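Local coordinates for flagellar protein FlgA (Thermotoga maritima, PDB 3FRN) that probably acts as a periplasmic chaperone in assembly of the P-ring of the flagellar basal body, at residues A[205-218]-A[228-240]. Residues are numbered along the deposited sequence; the frame is centred on the assembly and turned at random.
Sequences KDPPDVVKGQVVPA and TTFVEVLENGYLG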
loop_
_atom_site.group_PDB
_atom_site.type_symbol
_atom_site.label_atom_id
_atom_site.label_comp_id
_atom_site.label_asym_id
_atom_site.label_seq_id
_atom_site.Cartn_x
_atom_site.Cartn_y
_atom_site.Cartn_z
ATOM N N LYS A 205 15.509 9.735 9.400
ATOM C CA LYS A 205 16.233 10.722 8.621
ATOM C C LYS A 205 17.585 10.166 8.268
ATOM O O LYS A 205 18.072 9.244 8.920
ATOM C CB LYS A 205 16.359 12.054 9.368
ATOM C CG LYS A 205 17.154 12.017 10.650
ATOM C CD LYS A 205 17.263 13.408 11.231
ATOM C CE LYS A 205 17.857 13.371 12.621
ATOM N NZ LYS A 205 17.386 14.527 13.436
ATOM N N ASP A 206 18.180 10.725 7.223
ATOM C CA ASP A 206 19.497 10.318 6.774
ATOM C C ASP A 206 20.573 10.694 7.793
ATOM O O ASP A 206 20.392 11.641 8.564
ATOM C CB ASP A 206 19.784 10.945 5.411
ATOM C CG ASP A 206 18.991 10.291 4.289
ATOM O OD1 ASP A 206 19.591 9.507 3.520
ATOM O OD2 ASP A 206 17.771 10.549 4.178
ATOM N N PRO A 207 21.684 9.932 7.831
ATOM C CA PRO A 207 22.838 10.328 8.648
ATOM C C PRO A 207 23.447 11.647 8.160
ATOM O O PRO A 207 23.431 11.920 6.955
ATOM C CB PRO A 207 23.824 9.173 8.446
ATOM C CG PRO A 207 23.409 8.527 7.162
ATOM C CD PRO A 207 21.918 8.654 7.135
ATOM N N PRO A 208 23.947 12.482 9.089
ATOM C CA PRO A 208 24.518 13.794 8.736
ATOM C C PRO A 208 25.845 13.649 8.018
ATOM O O PRO A 208 26.548 12.669 8.239
ATOM C CB PRO A 208 24.720 14.478 10.094
ATOM C CG PRO A 208 23.945 13.665 11.079
ATOM C CD PRO A 208 23.969 12.264 10.544
ATOM N N ASP A 209 26.181 14.606 7.158
ATOM C CA ASP A 209 27.414 14.504 6.373
ATOM C C ASP A 209 28.652 14.824 7.216
ATOM O O ASP A 209 29.755 14.377 6.911
ATOM C CB ASP A 209 27.328 15.397 5.137
ATOM C CG ASP A 209 26.065 15.145 4.325
ATOM O OD1 ASP A 209 25.539 14.017 4.366
ATOM O OD2 ASP A 209 25.594 16.074 3.642
ATOM N N VAL A 210 28.456 15.624 8.262
ATOM C CA VAL A 210 29.442 15.798 9.332
ATOM C C VAL A 210 28.764 15.677 10.699
ATOM O O VAL A 210 27.603 16.039 10.870
ATOM C CB VAL A 210 30.216 17.156 9.266
ATOM C CG1 VAL A 210 31.024 17.287 7.978
ATOM C CG2 VAL A 210 29.279 18.335 9.454
ATOM N N VAL A 211 29.493 15.153 11.674
ATOM C CA VAL A 211 28.956 15.054 13.021
ATOM C C VAL A 211 29.649 16.043 13.949
ATOM O O VAL A 211 30.765 16.495 13.673
ATOM C CB VAL A 211 29.040 13.611 13.586
ATOM C CG1 VAL A 211 28.222 12.654 12.729
ATOM C CG2 VAL A 211 30.488 13.139 13.685
ATOM N N LYS A 212 28.970 16.387 15.038
ATOM C CA LYS A 212 29.530 17.241 16.073
ATOM C C LYS A 212 30.818 16.611 16.601
ATOM O O LYS A 212 30.822 15.448 17.015
ATOM C CB LYS A 212 28.508 17.403 17.202
ATOM C CG LYS A 212 28.846 18.467 18.211
ATOM C CD LYS A 212 27.972 18.368 19.460
ATOM C CE LYS A 212 28.554 19.242 20.580
ATOM N NZ LYS A 212 27.938 18.954 21.918
ATOM N N GLY A 213 31.914 17.368 16.554
ATOM C CA GLY A 213 33.188 16.916 17.112
ATOM C C GLY A 213 34.131 16.256 16.121
ATOM O O GLY A 213 35.281 15.948 16.458
ATOM N N GLN A 214 33.648 16.040 14.902
ATOM C CA GLN A 214 34.427 15.411 13.831
ATOM C C GLN A 214 35.532 16.340 13.322
ATOM O O GLN A 214 35.360 17.556 13.298
ATOM C CB GLN A 214 33.492 15.040 12.679
ATOM C CG GLN A 214 34.060 14.115 11.614
ATOM C CD GLN A 214 33.065 13.887 10.485
ATOM O OE1 GLN A 214 31.856 14.011 10.675
ATOM N NE2 GLN A 214 33.571 13.559 9.302
ATOM N N VAL A 215 36.668 15.764 12.932
ATOM C CA VAL A 215 37.740 16.535 12.300
ATOM C C VAL A 215 37.611 16.476 10.779
ATOM O O VAL A 215 37.638 15.388 10.177
ATOM C CB VAL A 215 39.146 16.053 12.732
ATOM C CG1 VAL A 215 40.240 16.722 11.893
ATOM C CG2 VAL A 215 39.373 16.356 14.200
ATOM N N VAL A 216 37.454 17.648 10.167
ATOM C CA VAL A 216 37.412 17.750 8.711
ATOM C C VAL A 216 38.393 18.816 8.225
ATOM O O VAL A 216 38.686 19.760 8.959
ATOM C CB VAL A 216 35.973 18.043 8.175
ATOM C CG1 VAL A 216 35.130 16.767 8.154
ATOM C CG2 VAL A 216 35.289 19.148 8.973
ATOM N N PRO A 217 38.926 18.653 6.997
ATOM C CA PRO A 217 39.668 19.736 6.356
ATOM C C PRO A 217 38.792 20.967 6.128
ATOM O O PRO A 217 37.578 20.847 6.000
ATOM C CB PRO A 217 40.089 19.130 5.015
ATOM C CG PRO A 217 40.051 17.661 5.229
ATOM C CD PRO A 217 38.902 17.446 6.154
ATOM N N ALA A 218 39.409 22.142 6.092
ATOM C CA ALA A 218 38.679 23.399 5.956
ATOM C C ALA A 218 39.462 24.430 5.142
ATOM O O ALA A 218 40.687 24.440 5.157
ATOM C CB ALA A 218 38.321 23.956 7.322
ATOM N N THR A 228 43.017 26.304 4.719
ATOM C CA THR A 228 44.195 25.468 4.544
ATOM C C THR A 228 44.487 24.624 5.803
ATOM O O THR A 228 45.640 24.309 6.098
ATOM C CB THR A 228 45.421 26.340 4.109
ATOM O OG1 THR A 228 46.634 25.570 4.145
ATOM C CG2 THR A 228 45.570 27.578 5.003
ATOM N N THR A 229 43.438 24.236 6.527
ATOM C CA THR A 229 43.606 23.599 7.842
ATOM C C THR A 229 42.521 22.573 8.205
ATOM O O THR A 229 41.564 22.383 7.459
ATOM C CB THR A 229 43.681 24.668 8.962
ATOM O OG1 THR A 229 44.112 24.058 10.185
ATOM C CG2 THR A 229 42.320 25.342 9.176
ATOM N N PHE A 230 42.685 21.918 9.355
ATOM C CA PHE A 230 41.672 21.014 9.913
ATOM C C PHE A 230 40.887 21.712 11.029
ATOM O O PHE A 230 41.455 22.478 11.805
ATOM C CB PHE A 230 42.322 19.737 10.462
ATOM C CG PHE A 230 42.992 18.889 9.413
ATOM C CD1 PHE A 230 44.334 19.082 9.092
ATOM C CD2 PHE A 230 42.282 17.892 8.750
ATOM C CE1 PHE A 230 44.953 18.301 8.124
ATOM C CE2 PHE A 230 42.895 17.106 7.779
ATOM C CZ PHE A 230 44.232 17.310 7.467
ATOM N N VAL A 231 39.582 21.452 11.105
ATOM C CA VAL A 231 38.740 22.050 12.150
ATOM C C VAL A 231 37.905 21.012 12.895
ATOM O O VAL A 231 37.772 19.873 12.441
ATOM C CB VAL A 231 37.789 23.138 11.593
ATOM C CG1 VAL A 231 38.570 24.348 11.094
ATOM C CG2 VAL A 231 36.888 22.565 10.501
ATOM N N GLU A 232 37.346 21.418 14.038
ATOM C CA GLU A 232 36.429 20.566 14.788
ATOM C C GLU A 232 35.020 21.141 14.803
ATOM O O GLU A 232 34.798 22.258 15.276
ATOM C CB GLU A 232 36.909 20.333 16.218
ATOM C CG GLU A 232 36.299 19.086 16.843
ATOM C CD GLU A 232 36.340 19.077 18.361
ATOM O OE1 GLU A 232 35.973 18.017 18.942
ATOM O OE2 GLU A 232 36.732 20.119 18.975
ATOM N N VAL A 233 34.077 20.343 14.308
ATOM C CA VAL A 233 32.683 20.746 14.111
ATOM C C VAL A 233 31.893 20.864 15.425
ATOM O O VAL A 233 31.972 19.985 16.289
ATOM C CB VAL A 233 31.967 19.767 13.154
ATOM C CG1 VAL A 233 30.879 20.473 12.422
ATOM C CG2 VAL A 233 32.936 19.189 12.129
ATOM N N LEU A 234 31.134 21.954 15.564
ATOM C CA LEU A 234 30.371 22.249 16.795
ATOM C C LEU A 234 28.959 21.657 16.760
ATOM O O LEU A 234 28.303 21.542 17.795
ATOM C CB LEU A 234 30.307 23.771 17.027
ATOM C CG LEU A 234 29.778 24.505 18.279
ATOM C CD1 LEU A 234 28.248 24.699 18.272
ATOM C CD2 LEU A 234 30.265 23.877 19.591
ATOM N N GLU A 235 28.495 21.297 15.563
ATOM C CA GLU A 235 27.151 20.755 15.366
ATOM C C GLU A 235 27.195 19.639 14.329
ATOM O O GLU A 235 28.153 19.529 13.561
ATOM C CB GLU A 235 26.202 21.845 14.861
ATOM C CG GLU A 235 25.877 22.954 15.843
ATOM C CD GLU A 235 25.757 24.310 15.164
ATOM O OE1 GLU A 235 26.247 24.452 14.022
ATOM O OE2 GLU A 235 25.182 25.236 15.776
ATOM N N ASN A 236 26.147 18.820 14.296
ATOM C CA ASN A 236 25.945 17.890 13.189
ATOM C C ASN A 236 25.499 18.684 11.965
ATOM O O ASN A 236 24.921 19.755 12.106
ATOM C CB ASN A 236 24.919 16.827 13.571
ATOM C CG ASN A 236 25.436 15.883 14.642
ATOM O OD1 ASN A 236 25.829 14.753 14.348
ATOM N ND2 ASN A 236 25.457 16.347 15.891
ATOM N N GLY A 237 25.792 18.194 10.762
ATOM C CA GLY A 237 25.476 18.972 9.561
ATOM C C GLY A 237 25.372 18.202 8.261
ATOM O O GLY A 237 25.975 17.138 8.089
ATOM N N TYR A 238 24.596 18.748 7.333
ATOM C CA TYR A 238 24.425 18.132 6.017
ATOM C C TYR A 238 25.135 19.025 5.004
ATOM O O TYR A 238 25.512 20.140 5.350
ATOM C CB TYR A 238 22.923 17.980 5.677
ATOM C CG TYR A 238 22.168 17.015 6.590
ATOM C CD1 TYR A 238 22.168 15.648 6.340
ATOM C CD2 TYR A 238 21.468 17.471 7.701
ATOM C CE1 TYR A 238 21.504 14.759 7.159
ATOM C CE2 TYR A 238 20.798 16.587 8.535
ATOM C CZ TYR A 238 20.815 15.236 8.252
ATOM O OH TYR A 238 20.148 14.354 9.062
ATOM N N LEU A 239 25.351 18.554 3.799
ATOM C CA LEU A 239 25.833 19.367 2.709
ATOM C C LEU A 239 25.103 20.652 2.559
ATOM O O LEU A 239 23.935 20.646 2.579
ATOM C CB LEU A 239 25.603 18.598 1.443
ATOM C CG LEU A 239 26.879 18.226 0.741
ATOM C CD1 LEU A 239 27.422 19.512 0.114
ATOM C CD2 LEU A 239 27.865 17.563 1.723
ATOM N N GLY A 240 25.796 21.751 2.358
ATOM C CA GLY A 240 25.146 23.031 2.104
ATOM C C GLY A 240 24.786 23.755 3.364
ATOM O O GLY A 240 24.466 24.953 3.324
#
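Strands 215-218 and 229-233 of FlgA pair antiparallel, and Val-216 and Val-231 exchange two backbone hydrogen bonds, the shorter running from Val-231 N to Val-216 O at 2.9 Å. Further along, Ala-218 O accepts from both Thr-228 N and Thr-229 N, which makes a classic beta bulge beside the unmodelled hairpin loop. Toward the other end, the type II turn from Val-211 to Gln-214 is closed through a side chain as well: Gln-214 OE1 takes the N-H of Val-211 in the plane of its own amide, at 2.8 Å. Val-210 and Gly-237 then form a lone bridge, where Asp-209 joins in a second classic bulge. The hairpin of strands 215-218 and 229-233 supplies the first two strands of a mixed five-stranded sheet in the SAF-clan region of the P-ring chaperone family; strand 263-266 pairs with the first through Pro-217 and Leu-264, and touches Ala-218 and Val-231.

Apolar contacts divide between the two faces. On the buried one, Val-216 CG2 lies 3.9 Å from Val-233 CG2, while Val-231 CG2 reaches Ala-218 CB. On the other, the Phe-230 ring is met obliquely by Val-215 CG1 and Pro-217 CG.

Polar side chains join 206-209 to 238-239. Tyr-238 sends its hydroxyl to Asp-206 O at 2.8 Å, near the ring plane, while Pro-208 CB sits over one face. A phenylalanine here would keep the ring against Pro-208 but would probably leave Asp-206 O without this donor and segment 205-208 less firmly held. Asp-209 OD2 accepts from Leu-239 N, at a modelled length too short to trust.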